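Local structure of lipolytic protein G-D-S-L family (Chitinophaga pinensis, 4Q7Q) at residues N81-G86 / N144-Y149; I127-R132 / Q155-F160; K4-V9 / K70-S75. The protein is of unproven function but is probably a lipase or related esterase of the GDSL (SGNH hydrolase) family, which cleaves ester bonds with a nucleophilic serine. One frame throughout, in Å; residues are numbered along the deposited sequence.

Overall arrangement
Interactions 1 and 2 are neighbours, their centres 9 Å apart, and they share partners: S148 N of interaction 1 lies 2.8 Å from R132 O of interaction 2, W83 NE1 lies 3.0 Å from Q155 O, and W83 also packs against F160. The side chain of M130 in interaction 2 lies near, without touching, S14, H238 and D235, whose geometry is consistent with a Ser-His-Asp triad. The side chain of R132 is about 6 Å from a bound tetraethylene glycol. Interaction 3 joins two strands of the central sheet, its centre 31 Å from that of interaction 1 and 26 Å from that of interaction 2; nearest atoms are about 13 Å and 4 Å apart, without touching.

Interaction 1. Residues N81-G86 / N144-Y149; sequences NDWWQG and NAFGSY
W84 meets A145 and F146 in the tight half of this contact, which lies on its partly exposed side. The methyl of A145 sits over one face of the W84 indole, CB 3.4 Å from the centroid of its six-membered ring and 10° off the ring normal, a close CH-pi contact. The rim of the same ring points into the face of F146: W84 CZ3 lies over the centre of the phenyl ring, 3.5 Å from F146 CE2, in an edge-to-face pair with planes at 77° and centroids 4.8 Å apart. The indole extends this far from the helix because W84 CG is anti to the backbone N (chi1 -180°).

W83, in the interior, packs less closely. Its ring corner CH2 approaches F146 O edge-on at 3.7 Å, and its CZ2 stays 4.0 Å from F146 CE1, completing an aromatic cluster with W84. The buried indole nitrogen of W83 is satisfied by Q155 O, and S148 OG by R132 O. The contact fades at N144, which adds little more than its carbonyl O, 4.0 Å from W84 CZ2. K152 lies against W84 in a cation-pi contact.

Helix 80-85, closed at G86 by a Schellman motif, thus packs its two tryptophans against strand 144-145 and the loop after it, while A145 pairs with F135 of strand 135-136 and L157 of helix 157-171 touches both W83 and S148.

Interaction 2. Residues I127-R132 / Q155-F160; sequences ITPMQR and QTLEEF
L157 directs its forked end at the side chains of P129 and R132 and the backbone between them. CD2 does most of the touching: it comes to 3.4 Å from M130 O and lies 3.9 Å from R132 CG, packing on the aliphatic part of the arginine, which runs past the leucine at about a right angle. The other methyl, CD1, rests 3.9 Å from P129 CB. With L157 CG anti to the backbone N (chi1 -177°), the fork leans out from the first turn of the helix to span proline and arginine together. F160, one turn on, offers its CB to P129 CG at 4.4 Å, while its ring leads away toward W83.

The helix starts in a capping box: T156 OG1 accepts from E159 N at 3.2 Å, and E159 OE2 accepts from T156 N, which lies above the carboxylate plane. In the alpha/beta fold this contact joins the loop leaving strand 123-127 to the start of helix 157-171. M130, a selenomethionine, turns its side chain from the helix toward the presumed triad region.

The R132 chain, bent partway along, ends at T80, where NH1 hydrogen-bonds OG1, leaving CG and CD beside L157. Q131 NE2 is held by Y179 O.

Interaction 3. Residues K4-V9 / K70-S75; sequences KELTWV and KADVYS
D72 and T7 grip each other in both directions where the two strands begin. The carboxylate oxygen D72 OD2 receives T7 N at 2.8 Å through its anti lone pair, with a nearly straight bond of 164°, while T7 O accepts from both D72 N and V73 N. D72 CG is anti to its carbonyl carbon (chi1 -59°), which carries the carboxylate across to the threonine NH; L6 CD2 packs against the side of that group, 3.8 Å from D72 CG.

W8 and V73 lie on one face of the sheet, V73 CG1 lying 3.6 Å from W8 CB. The indole, swung out with CG anti to the backbone N (chi1 162°), brings its N-H edge to S75: NE1 donates to S75 OG at 2.8 Å, with the oxygen almost in the ring plane. This buried polar pair should hold the rotation of the ring, which also meets F255 edge-to-face. On the other face V9 and Y74 run side by side, V9 CB 3.6 Å from Y74 CD2, and V9 CG2 touches A71 CB at 3.5 Å. Y74 OH bonds I69 O.

Farther along, V9 N donates to V73 O and S75 N to V9 O, both at 3.0 Å. The parallel bridges W8-V73 and V9-Y74 join strand 6-12 and the central strand 73-77, adjacent in the five-stranded parallel sheet of strand order 2-1-3-4-5, the alpha/beta core of the SGNH hydrolase fold.

Interaction 1. Residues N81-G86 / N144-Y149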
ATOM      1  N   ASN A  81       4.988  -0.551   4.824  1.00 12.83           N
ATOM      2  CA  ASN A  81       5.295  -0.785   6.233  1.00 12.85           C
ATOM      3  C   ASN A  81       6.756  -1.138   6.452  1.00 12.99           C
ATOM      4  O   ASN A  81       7.318  -0.788   7.486  1.00 15.39           O
ATOM      5  CB  ASN A  81       4.365  -1.834   6.838  1.00 14.47           C
ATOM      6  CG  ASN A  81       2.927  -1.377   6.854  1.00 15.40           C
ATOM      7  OD1 ASN A  81       2.651  -0.194   7.063  1.00 19.27           O
ATOM      8  ND2 ASN A  81       2.001  -2.296   6.615  1.00 15.75           N
ATOM      9  N   ASP A  82       7.364  -1.825   5.485  1.00 12.88           N
ATOM     10  CA  ASP A  82       8.801  -2.076   5.519  1.00 13.47           C
ATOM     11  C   ASP A  82       9.572  -0.769   5.583  1.00 12.96           C
ATOM     12  O   ASP A  82      10.517  -0.637   6.357  1.00 15.04           O
ATOM     13  CB  ASP A  82       9.245  -2.841   4.270  1.00 14.27           C
ATOM     14  CG  ASP A  82       8.547  -4.167   4.118  1.00 15.00           C
ATOM     15  OD1 ASP A  82       7.334  -4.164   3.834  1.00 15.10           O
ATOM     16  OD2 ASP A  82       9.220  -5.211   4.262  1.00 16.14           O
ATOM     17  N   TRP A  83       9.171   0.184   4.751  1.00 12.20           N
ATOM     18  CA  TRP A  83       9.790   1.504   4.771  1.00 13.10           C
ATOM     19  C   TRP A  83       9.663   2.170   6.138  1.00 13.21           C
ATOM     20  O   TRP A  83      10.654   2.649   6.705  1.00 13.75           O
ATOM     21  CB  TRP A  83       9.209   2.415   3.680  1.00 14.13           C
ATOM     22  CG  TRP A  83       9.643   3.844   3.845  1.00 12.96           C
ATOM     23  CD1 TRP A  83      10.854   4.377   3.504  1.00 13.93           C
ATOM     24  CD2 TRP A  83       8.867   4.924   4.395  1.00 14.30           C
ATOM     25  NE1 TRP A  83      10.883   5.720   3.814  1.00 14.39           N
ATOM     26  CE2 TRP A  83       9.678   6.078   4.363  1.00 13.69           C
ATOM     27  CE3 TRP A  83       7.573   5.021   4.921  1.00 14.09           C
ATOM     28  CZ2 TRP A  83       9.236   7.315   4.831  1.00 14.62           C
ATOM     29  CZ3 TRP A  83       7.135   6.246   5.385  1.00 13.97           C
ATOM     30  CH2 TRP A  83       7.970   7.384   5.334  1.00 14.01           C
ATOM     31  N   TRP A  84       8.448   2.209   6.677  1.00 13.39           N
ATOM     32  CA  TRP A  84       8.247   2.883   7.948  1.00 14.35           C
ATOM     33  C   TRP A  84       9.042   2.211   9.069  1.00 15.15           C
ATOM     34  O   TRP A  84       9.529   2.875   9.981  1.00 16.42           O
ATOM     35  CB  TRP A  84       6.759   2.988   8.318  1.00 14.94           C
ATOM     36  CG  TRP A  84       6.594   3.690   9.622  1.00 15.51           C
ATOM     37  CD1 TRP A  84       6.133   3.161  10.795  1.00 16.13           C
ATOM     38  CD2 TRP A  84       6.984   5.034   9.911  1.00 15.31           C
ATOM     39  NE1 TRP A  84       6.181   4.108  11.789  1.00 16.98           N
ATOM     40  CE2 TRP A  84       6.705   5.267  11.273  1.00 15.58           C
ATOM     41  CE3 TRP A  84       7.528   6.075   9.146  1.00 15.78           C
ATOM     42  CZ2 TRP A  84       6.951   6.493  11.886  1.00 16.38           C
ATOM     43  CZ3 TRP A  84       7.773   7.296   9.759  1.00 16.08           C
ATOM     44  CH2 TRP A  84       7.486   7.492  11.113  1.00 15.59           C
ATOM     45  N   GLN A  85       9.202   0.896   8.990  1.00 15.07           N
ATOM     46  CA  GLN A  85       9.910   0.174  10.040  1.00 15.95           C
ATOM     47  C   GLN A  85      11.419   0.197   9.843  1.00 17.55           C
ATOM     48  O   GLN A  85      12.166  -0.258  10.708  1.00 20.70           O
ATOM     49  CB  GLN A  85       9.372  -1.252  10.171  1.00 18.17           C
ATOM     50  CG  GLN A  85       7.947  -1.253  10.711  1.00 21.31           C
ATOM     51  CD  GLN A  85       7.367  -2.634  10.926  1.00 24.79           C
ATOM     52  OE1 GLN A  85       8.097  -3.609  11.131  1.00 26.19           O
ATOM     53  NE2 GLN A  85       6.041  -2.724  10.889  1.00 25.61           N
ATOM     54  N   GLY A  86      11.873   0.748   8.720  1.00 17.04           N
ATOM     55  CA  GLY A  86      13.297   0.880   8.466  1.00 18.03           C
ATOM     56  C   GLY A  86      13.984  -0.404   8.023  1.00 19.02           C
ATOM     57  O   GLY A  86      15.208  -0.533   8.165  1.00 22.92           O
ATOM     58  N   ASN A 144       1.063   7.327  14.720  1.00 18.22           N
ATOM     59  CA  ASN A 144       1.228   8.240  13.609  1.00 18.94           C
ATOM     60  C   ASN A 144       2.609   8.101  12.974  1.00 17.74           C
ATOM     61  O   ASN A 144       3.493   7.458  13.537  1.00 22.41           O
ATOM     62  CB  ASN A 144       0.943   9.682  14.058  1.00 19.92           C
ATOM     63  CG  ASN A 144       1.840  10.133  15.195  1.00 23.11           C
ATOM     64  OD1 ASN A 144       3.036  10.351  15.008  1.00 24.57           O
ATOM     65  ND2 ASN A 144       1.261  10.280  16.383  1.00 23.11           N
ATOM     66  N   ALA A 145       2.791   8.704  11.803  1.00 16.02           N
ATOM     67  CA  ALA A 145       4.041   8.578  11.054  1.00 15.14           C
ATOM     68  C   ALA A 145       4.186   9.752  10.107  1.00 15.37           C
ATOM     69  O   ALA A 145       3.196  10.310   9.652  1.00 17.31           O
ATOM     70  CB  ALA A 145       4.052   7.281  10.264  1.00 15.89           C
ATOM     71  N   PHE A 146       5.421  10.137   9.810  1.00 15.16           N
ATOM     72  CA  PHE A 146       5.630  11.201   8.840  1.00 15.30           C
ATOM     73  C   PHE A 146       5.536  10.689   7.410  1.00 14.82           C
ATOM     74  O   PHE A 146       5.610   9.482   7.173  1.00 15.47           O
ATOM     75  CB  PHE A 146       6.941  11.948   9.088  1.00 15.74           C
ATOM     76  CG  PHE A 146       8.180  11.092   9.046  1.00 15.85           C
ATOM     77  CD1 PHE A 146       8.745  10.709   7.839  1.00 16.62           C
ATOM     78  CD2 PHE A 146       8.820  10.734  10.226  1.00 15.73           C
ATOM     79  CE1 PHE A 146       9.913   9.963   7.813  1.00 16.11           C
ATOM     80  CE2 PHE A 146       9.981   9.990  10.217  1.00 16.88           C
ATOM     81  CZ  PHE A 146      10.534   9.604   9.010  1.00 16.61           C
ATOM     82  N   GLY A 147       5.352  11.614   6.469  1.00 15.19           N
ATOM     83  CA  GLY A 147       5.151  11.263   5.075  1.00 15.87           C
ATOM     84  C   GLY A 147       6.425  10.932   4.320  1.00 15.84           C
ATOM     85  O   GLY A 147       7.532  11.143   4.822  1.00 17.04           O
ATOM     86  N   SER A 148       6.270  10.456   3.089  1.00 15.76           N
ATOM     87  CA  SER A 148       7.418   9.971   2.321  1.00 15.90           C
ATOM     88  C   SER A 148       8.256  11.090   1.686  1.00 16.65           C
ATOM     89  O   SER A 148       9.171  10.827   0.922  1.00 17.57           O
ATOM     90  CB  SER A 148       6.987   8.915   1.285  1.00 16.50           C
ATOM     91  OG  SER A 148       5.894   9.357   0.491  1.00 15.82           O
ATOM     92  N   TYR A 149       7.939  12.338   2.018  1.00 15.62           N
ATOM     93  CA  TYR A 149       8.828  13.463   1.714  1.00 15.68           C
ATOM     94  C   TYR A 149      10.125  13.414   2.555  1.00 16.96           C
ATOM     95  O   TYR A 149      11.083  14.125   2.259  1.00 20.05           O
ATOM     96  CB  TYR A 149       8.101  14.800   1.937  1.00 16.11           C
ATOM     97  CG  TYR A 149       7.553  14.939   3.344  1.00 17.02           C
ATOM     98  CD1 TYR A 149       8.379  15.333   4.399  1.00 17.88           C
ATOM     99  CD2 TYR A 149       6.219  14.659   3.623  1.00 16.36           C
ATOM    100  CE1 TYR A 149       7.891  15.437   5.690  1.00 18.07           C
ATOM    101  CE2 TYR A 149       5.717  14.774   4.906  1.00 16.79           C
ATOM    102  CZ  TYR A 149       6.560  15.157   5.938  1.00 17.93           C
ATOM    103  OH  TYR A 149       6.080  15.261   7.220  1.00 19.76           O
TER

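Interaction 2. Residues I127-R132 / Q155-F160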
ATOM      1  N   ILE A 127       2.751  -4.550  -7.190  1.00 16.99           N
ATOM      2  CA  ILE A 127       2.265  -3.181  -7.083  1.00 17.43           C
ATOM      3  C   ILE A 127       3.205  -2.382  -6.192  1.00 17.71           C
ATOM      4  O   ILE A 127       3.442  -2.769  -5.052  1.00 18.47           O
ATOM      5  CB  ILE A 127       0.850  -3.148  -6.481  1.00 16.49           C
ATOM      6  CG1 ILE A 127      -0.079  -4.081  -7.265  1.00 16.36           C
ATOM      7  CG2 ILE A 127       0.316  -1.724  -6.419  1.00 17.67           C
ATOM      8  CD1 ILE A 127      -1.503  -4.053  -6.784  1.00 17.37           C
ATOM      9  N   THR A 128       3.758  -1.283  -6.701  1.00 17.03           N
ATOM     10  CA  THR A 128       4.647  -0.461  -5.874  1.00 17.39           C
ATOM     11  C   THR A 128       3.883   0.264  -4.775  1.00 17.82           C
ATOM     12  O   THR A 128       2.696   0.547  -4.924  1.00 17.54           O
ATOM     13  CB  THR A 128       5.402   0.611  -6.686  1.00 18.25           C
ATOM     14  OG1 THR A 128       4.469   1.585  -7.163  1.00 20.05           O
ATOM     15  CG2 THR A 128       6.155  -0.010  -7.855  1.00 19.20           C
ATOM     16  N   PRO A 129       4.563   0.574  -3.666  1.00 17.35           N
ATOM     17  CA  PRO A 129       3.867   1.379  -2.662  1.00 16.53           C
ATOM     18  C   PRO A 129       3.433   2.725  -3.227  1.00 16.26           C
ATOM     19  O   PRO A 129       4.106   3.315  -4.076  1.00 19.04           O
ATOM     20  CB  PRO A 129       4.931   1.588  -1.580  1.00 17.94           C
ATOM     21  CG  PRO A 129       5.850   0.433  -1.720  1.00 19.21           C
ATOM     22  CD  PRO A 129       5.881   0.113  -3.198  1.00 18.46           C
HETATM   23  N   MSE A 130       2.286   3.195  -2.762  1.00 16.34           N
HETATM   24  CA  MSE A 130       1.845   4.541  -3.072  1.00 15.97           C
HETATM   25  C   MSE A 130       2.616   5.520  -2.200  1.00 14.53           C
HETATM   26  O   MSE A 130       3.047   5.181  -1.100  1.00 15.00           O
HETATM   27  CB  MSE A 130       0.347   4.664  -2.791  1.00 16.46           C
HETATM   28  CG  MSE A 130      -0.267   5.961  -3.293  1.00 18.59           C
HETATM   29 SE   MSE A 130      -2.226   5.981  -3.273  0.83 25.02          SE
HETATM   30  CE  MSE A 130      -2.476   6.333  -1.374  1.00 22.91           C
ATOM     31  N   GLN A 131       2.786   6.746  -2.678  1.00 14.04           N
ATOM     32  CA  GLN A 131       3.296   7.787  -1.799  1.00 14.55           C
ATOM     33  C   GLN A 131       2.336   7.970  -0.628  1.00 15.48           C
ATOM     34  O   GLN A 131       1.158   7.588  -0.688  1.00 15.83           O
ATOM     35  CB  GLN A 131       3.523   9.088  -2.565  1.00 16.68           C
ATOM     36  CG  GLN A 131       4.621   8.934  -3.601  1.00 17.59           C
ATOM     37  CD  GLN A 131       4.981  10.223  -4.297  1.00 19.77           C
ATOM     38  OE1 GLN A 131       5.278  11.236  -3.655  1.00 21.24           O
ATOM     39  NE2 GLN A 131       4.979  10.191  -5.621  1.00 22.93           N
ATOM     40  N   ARG A 132       2.853   8.514   0.458  1.00 14.44           N
ATOM     41  CA  ARG A 132       2.051   8.692   1.656  1.00 14.71           C
ATOM     42  C   ARG A 132       2.416   9.997   2.322  1.00 14.07           C
ATOM     43  O   ARG A 132       3.594  10.368   2.385  1.00 15.57           O
ATOM     44  CB  ARG A 132       2.279   7.527   2.625  1.00 14.10           C
ATOM     45  CG  ARG A 132       3.734   7.178   2.869  1.00 14.05           C
ATOM     46  CD  ARG A 132       3.892   5.907   3.683  1.00 13.99           C
ATOM     47  NE  ARG A 132       3.543   6.095   5.089  1.00 13.94           N
ATOM     48  CZ  ARG A 132       3.542   5.121   5.992  1.00 14.07           C
ATOM     49  NH1 ARG A 132       3.854   3.876   5.629  1.00 14.83           N
ATOM     50  NH2 ARG A 132       3.228   5.387   7.252  1.00 15.81           N
ATOM     51  N   GLN A 155      16.453   5.744   4.317  1.00 15.61           N
ATOM     52  CA  GLN A 155      15.852   5.228   3.083  1.00 15.80           C
ATOM     53  C   GLN A 155      14.621   6.016   2.672  1.00 15.32           C
ATOM     54  O   GLN A 155      13.809   6.394   3.518  1.00 16.00           O
ATOM     55  CB  GLN A 155      15.469   3.752   3.232  1.00 15.27           C
ATOM     56  CG  GLN A 155      16.623   2.876   3.650  1.00 16.10           C
ATOM     57  CD  GLN A 155      16.264   1.394   3.679  1.00 16.66           C
ATOM     58  OE1 GLN A 155      16.935   0.567   3.053  1.00 19.92           O
ATOM     59  NE2 GLN A 155      15.225   1.049   4.434  1.00 16.08           N
ATOM     60  N   THR A 156      14.481   6.268   1.372  1.00 15.48           N
ATOM     61  CA  THR A 156      13.254   6.867   0.855  1.00 15.92           C
ATOM     62  C   THR A 156      12.274   5.770   0.496  1.00 16.00           C
ATOM     63  O   THR A 156      12.668   4.641   0.206  1.00 16.63           O
ATOM     64  CB  THR A 156      13.497   7.675  -0.423  1.00 16.57           C
ATOM     65  OG1 THR A 156      13.916   6.785  -1.463  1.00 18.55           O
ATOM     66  CG2 THR A 156      14.551   8.755  -0.201  1.00 18.56           C
ATOM     67  N   LEU A 157      10.994   6.105   0.486  1.00 15.32           N
ATOM     68  CA  LEU A 157       9.977   5.150   0.069  1.00 13.62           C
ATOM     69  C   LEU A 157      10.177   4.822  -1.406  1.00 14.81           C
ATOM     70  O   LEU A 157       9.916   3.691  -1.847  1.00 14.86           O
ATOM     71  CB  LEU A 157       8.572   5.703   0.326  1.00 14.53           C
ATOM     72  CG  LEU A 157       7.396   4.781  -0.008  1.00 13.69           C
ATOM     73  CD1 LEU A 157       7.487   3.445   0.742  1.00 14.05           C
ATOM     74  CD2 LEU A 157       6.100   5.496   0.326  1.00 15.59           C
ATOM     75  N   GLU A 158      10.680   5.793  -2.163  1.00 15.95           N
ATOM     76  CA  GLU A 158      10.942   5.563  -3.574  1.00 16.44           C
ATOM     77  C   GLU A 158      11.895   4.389  -3.806  1.00 17.06           C
ATOM     78  O   GLU A 158      11.759   3.668  -4.795  1.00 17.16           O
ATOM     79  CB  GLU A 158      11.475   6.824  -4.253  1.00 19.16           C
ATOM     80  CG  GLU A 158      11.615   6.636  -5.747  1.00 22.87           C
ATOM     81  CD  GLU A 158      12.128   7.860  -6.471  1.00 28.91           C
ATOM     82  OE1 GLU A 158      12.703   8.756  -5.818  1.00 32.06           O
ATOM     83  OE2 GLU A 158      11.951   7.924  -7.704  1.00 31.12           O
ATOM     84  N   GLU A 159      12.853   4.189  -2.899  1.00 16.48           N
ATOM     85  CA  GLU A 159      13.761   3.048  -3.029  1.00 16.67           C
ATOM     86  C   GLU A 159      13.013   1.724  -3.000  1.00 17.04           C
ATOM     87  O   GLU A 159      13.402   0.763  -3.668  1.00 16.72           O
ATOM     88  CB  GLU A 159      14.789   3.042  -1.914  1.00 18.67           C
ATOM     89  CG  GLU A 159      15.802   4.138  -2.015  1.00 20.19           C
ATOM     90  CD  GLU A 159      16.760   4.089  -0.853  1.00 23.68           C
ATOM     91  OE1 GLU A 159      17.512   3.097  -0.746  1.00 26.60           O
ATOM     92  OE2 GLU A 159      16.740   5.025  -0.039  1.00 25.67           O
ATOM     93  N   PHE A 160      11.949   1.677  -2.206  1.00 16.18           N
ATOM     94  CA  PHE A 160      11.109   0.486  -2.110  1.00 15.24           C
ATOM     95  C   PHE A 160      10.337   0.272  -3.409  1.00 15.75           C
ATOM     96  O   PHE A 160      10.248  -0.847  -3.913  1.00 16.51           O
ATOM     97  CB  PHE A 160      10.179   0.587  -0.893  1.00 15.42           C
ATOM     98  CG  PHE A 160      10.902   0.484   0.417  1.00 14.40           C
ATOM     99  CD1 PHE A 160      11.687   1.535   0.877  1.00 16.13           C
ATOM    100  CD2 PHE A 160      10.827  -0.672   1.184  1.00 14.61           C
ATOM    101  CE1 PHE A 160      12.377   1.437   2.078  1.00 14.67           C
ATOM    102  CE2 PHE A 160      11.513  -0.775   2.379  1.00 14.82           C
ATOM    103  CZ  PHE A 160      12.283   0.278   2.829  1.00 15.19           C
TER

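Interaction 3. Residues K4-V9 / K70-S75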
ATOM      1  N   LYS A   4     -15.203 -17.220 -18.010  1.00 22.90           N
ATOM      2  CA  LYS A   4     -13.866 -16.646 -17.797  1.00 23.78           C
ATOM      3  C   LYS A   4     -13.475 -16.445 -16.328  1.00 23.39           C
ATOM      4  O   LYS A   4     -12.620 -15.611 -16.024  1.00 24.15           O
ATOM      5  CB  LYS A   4     -13.712 -15.332 -18.569  1.00 27.05           C
ATOM      6  CG  LYS A   4     -13.527 -15.508 -20.069  1.00 30.52           C
ATOM      7  CD  LYS A   4     -13.334 -14.153 -20.736  1.00 32.36           C
ATOM      8  CE  LYS A   4     -12.486 -14.253 -21.988  1.00 33.40           C
ATOM      9  NZ  LYS A   4     -12.130 -12.899 -22.500  1.00 33.16           N
ATOM     10  N   GLU A   5     -14.081 -17.213 -15.426  1.00 25.01           N
ATOM     11  CA  GLU A   5     -13.826 -17.040 -13.998  1.00 26.15           C
ATOM     12  C   GLU A   5     -12.373 -17.288 -13.636  1.00 25.90           C
ATOM     13  O   GLU A   5     -11.803 -18.323 -13.985  1.00 27.05           O
ATOM     14  CB  GLU A   5     -14.727 -17.945 -13.154  1.00 28.96           C
ATOM     15  CG  GLU A   5     -14.359 -17.929 -11.672  1.00 32.86           C
ATOM     16  CD  GLU A   5     -15.253 -18.817 -10.828  1.00 36.65           C
ATOM     17  OE1 GLU A   5     -16.490 -18.666 -10.911  1.00 37.05           O
ATOM     18  OE2 GLU A   5     -14.716 -19.666 -10.080  1.00 38.78           O
ATOM     19  N   LEU A   6     -11.777 -16.321 -12.943  1.00 24.45           N
ATOM     20  CA  LEU A   6     -10.413 -16.453 -12.462  1.00 24.95           C
ATOM     21  C   LEU A   6     -10.345 -16.114 -10.980  1.00 24.10           C
ATOM     22  O   LEU A   6     -10.898 -15.106 -10.533  1.00 25.11           O
ATOM     23  CB  LEU A   6      -9.471 -15.532 -13.241  1.00 26.46           C
ATOM     24  CG  LEU A   6      -9.331 -15.786 -14.741  1.00 27.83           C
ATOM     25  CD1 LEU A   6      -8.492 -14.690 -15.382  1.00 28.31           C
ATOM     26  CD2 LEU A   6      -8.730 -17.164 -15.000  1.00 27.87           C
ATOM     27  N   THR A   7      -9.665 -16.963 -10.221  1.00 23.27           N
ATOM     28  CA  THR A   7      -9.438 -16.709  -8.809  1.00 22.97           C
ATOM     29  C   THR A   7      -8.194 -15.838  -8.663  1.00 21.84           C
ATOM     30  O   THR A   7      -7.125 -16.173  -9.173  1.00 22.88           O
ATOM     31  CB  THR A   7      -9.272 -18.017  -8.017  1.00 24.81           C
ATOM     32  OG1 THR A   7     -10.500 -18.762  -8.057  1.00 26.69           O
ATOM     33  CG2 THR A   7      -8.911 -17.728  -6.567  1.00 26.74           C
ATOM     34  N   TRP A   8      -8.355 -14.716  -7.971  1.00 20.17           N
ATOM     35  CA  TRP A   8      -7.294 -13.735  -7.792  1.00 18.53           C
ATOM     36  C   TRP A   8      -6.996 -13.561  -6.313  1.00 18.78           C
ATOM     37  O   TRP A   8      -7.844 -13.083  -5.562  1.00 20.41           O
ATOM     38  CB  TRP A   8      -7.733 -12.396  -8.392  1.00 18.70           C
ATOM     39  CG  TRP A   8      -6.951 -11.187  -7.936  1.00 18.05           C
ATOM     40  CD1 TRP A   8      -5.609 -11.114  -7.668  1.00 16.99           C
ATOM     41  CD2 TRP A   8      -7.483  -9.885  -7.675  1.00 17.89           C
ATOM     42  NE1 TRP A   8      -5.276  -9.838  -7.278  1.00 17.95           N
ATOM     43  CE2 TRP A   8      -6.411  -9.067  -7.266  1.00 16.93           C
ATOM     44  CE3 TRP A   8      -8.765  -9.329  -7.749  1.00 18.44           C
ATOM     45  CZ2 TRP A   8      -6.582  -7.724  -6.930  1.00 18.22           C
ATOM     46  CZ3 TRP A   8      -8.933  -7.997  -7.421  1.00 19.39           C
ATOM     47  CH2 TRP A   8      -7.846  -7.207  -7.021  1.00 18.91           C
ATOM     48  N   VAL A   9      -5.791 -13.952  -5.907  1.00 18.47           N
ATOM     49  CA  VAL A   9      -5.333 -13.752  -4.539  1.00 17.87           C
ATOM     50  C   VAL A   9      -4.591 -12.423  -4.454  1.00 16.03           C
ATOM     51  O   VAL A   9      -3.589 -12.211  -5.148  1.00 17.34           O
ATOM     52  CB  VAL A   9      -4.424 -14.906  -4.065  1.00 17.83           C
ATOM     53  CG1 VAL A   9      -3.798 -14.592  -2.715  1.00 19.39           C
ATOM     54  CG2 VAL A   9      -5.219 -16.193  -3.993  1.00 19.45           C
ATOM     55  N   LYS A  70      -4.108 -22.272  -4.121  1.00 26.40           N
ATOM     56  CA  LYS A  70      -3.828 -22.228  -5.546  1.00 27.28           C
ATOM     57  C   LYS A  70      -4.844 -21.318  -6.240  1.00 27.36           C
ATOM     58  O   LYS A  70      -6.055 -21.432  -6.020  1.00 28.85           O
ATOM     59  CB  LYS A  70      -3.879 -23.638  -6.132  1.00 29.21           C
ATOM     60  CG  LYS A  70      -3.523 -23.721  -7.603  1.00 31.56           C
ATOM     61  CD  LYS A  70      -3.628 -25.162  -8.088  1.00 34.05           C
ATOM     62  CE  LYS A  70      -3.149 -25.321  -9.525  1.00 36.74           C
ATOM     63  NZ  LYS A  70      -3.037 -26.761  -9.905  1.00 39.53           N
ATOM     64  N   ALA A  71      -4.343 -20.409  -7.066  1.00 24.98           N
ATOM     65  CA  ALA A  71      -5.189 -19.440  -7.755  1.00 23.26           C
ATOM     66  C   ALA A  71      -4.598 -19.111  -9.114  1.00 22.96           C
ATOM     67  O   ALA A  71      -3.463 -19.488  -9.415  1.00 25.06           O
ATOM     68  CB  ALA A  71      -5.338 -18.172  -6.925  1.00 24.79           C
ATOM     69  N   ASP A  72      -5.362 -18.382  -9.921  1.00 23.41           N
ATOM     70  CA  ASP A  72      -4.996 -18.135 -11.308  1.00 24.17           C
ATOM     71  C   ASP A  72      -4.083 -16.927 -11.449  1.00 23.58           C
ATOM     72  O   ASP A  72      -3.259 -16.863 -12.363  1.00 24.21           O
ATOM     73  CB  ASP A  72      -6.251 -17.930 -12.158  1.00 24.86           C
ATOM     74  CG  ASP A  72      -7.179 -19.124 -12.122  1.00 27.23           C
ATOM     75  OD1 ASP A  72      -6.767 -20.195 -12.607  1.00 29.51           O
ATOM     76  OD2 ASP A  72      -8.315 -18.994 -11.613  1.00 27.02           O
ATOM     77  N   VAL A  73      -4.245 -15.959 -10.551  1.00 23.12           N
ATOM     78  CA  VAL A  73      -3.419 -14.762 -10.564  1.00 21.30           C
ATOM     79  C   VAL A  73      -3.197 -14.292  -9.139  1.00 20.05           C
ATOM     80  O   VAL A  73      -4.093 -14.378  -8.301  1.00 20.76           O
ATOM     81  CB  VAL A  73      -4.047 -13.629 -11.426  1.00 23.03           C
ATOM     82  CG1 VAL A  73      -5.473 -13.342 -10.999  1.00 23.29           C
ATOM     83  CG2 VAL A  73      -3.209 -12.357 -11.381  1.00 23.31           C
ATOM     84  N   TYR A  74      -1.986 -13.817  -8.869  1.00 18.63           N
ATOM     85  CA  TYR A  74      -1.636 -13.255  -7.578  1.00 17.65           C
ATOM     86  C   TYR A  74      -1.132 -11.836  -7.779  1.00 18.32           C
ATOM     87  O   TYR A  74      -0.333 -11.579  -8.683  1.00 19.36           O
ATOM     88  CB  TYR A  74      -0.533 -14.083  -6.914  1.00 18.63           C
ATOM     89  CG  TYR A  74      -0.902 -15.525  -6.627  1.00 18.25           C
ATOM     90  CD1 TYR A  74      -0.949 -16.475  -7.649  1.00 19.31           C
ATOM     91  CD2 TYR A  74      -1.180 -15.947  -5.331  1.00 18.24           C
ATOM     92  CE1 TYR A  74      -1.273 -17.797  -7.388  1.00 19.92           C
ATOM     93  CE2 TYR A  74      -1.511 -17.276  -5.059  1.00 18.11           C
ATOM     94  CZ  TYR A  74      -1.553 -18.195  -6.095  1.00 19.77           C
ATOM     95  OH  TYR A  74      -1.875 -19.518  -5.857  1.00 21.39           O
ATOM     96  N   SER A  75      -1.606 -10.910  -6.951  1.00 17.39           N
ATOM     97  CA  SER A  75      -0.974  -9.598  -6.880  1.00 16.00           C
ATOM     98  C   SER A  75      -0.281  -9.451  -5.534  1.00 15.66           C
ATOM     99  O   SER A  75      -0.707 -10.035  -4.528  1.00 16.30           O
ATOM    100  CB  SER A  75      -1.971  -8.455  -7.120  1.00 16.51           C
ATOM    101  OG  SER A  75      -3.031  -8.470  -6.184  1.00 16.89           O
TER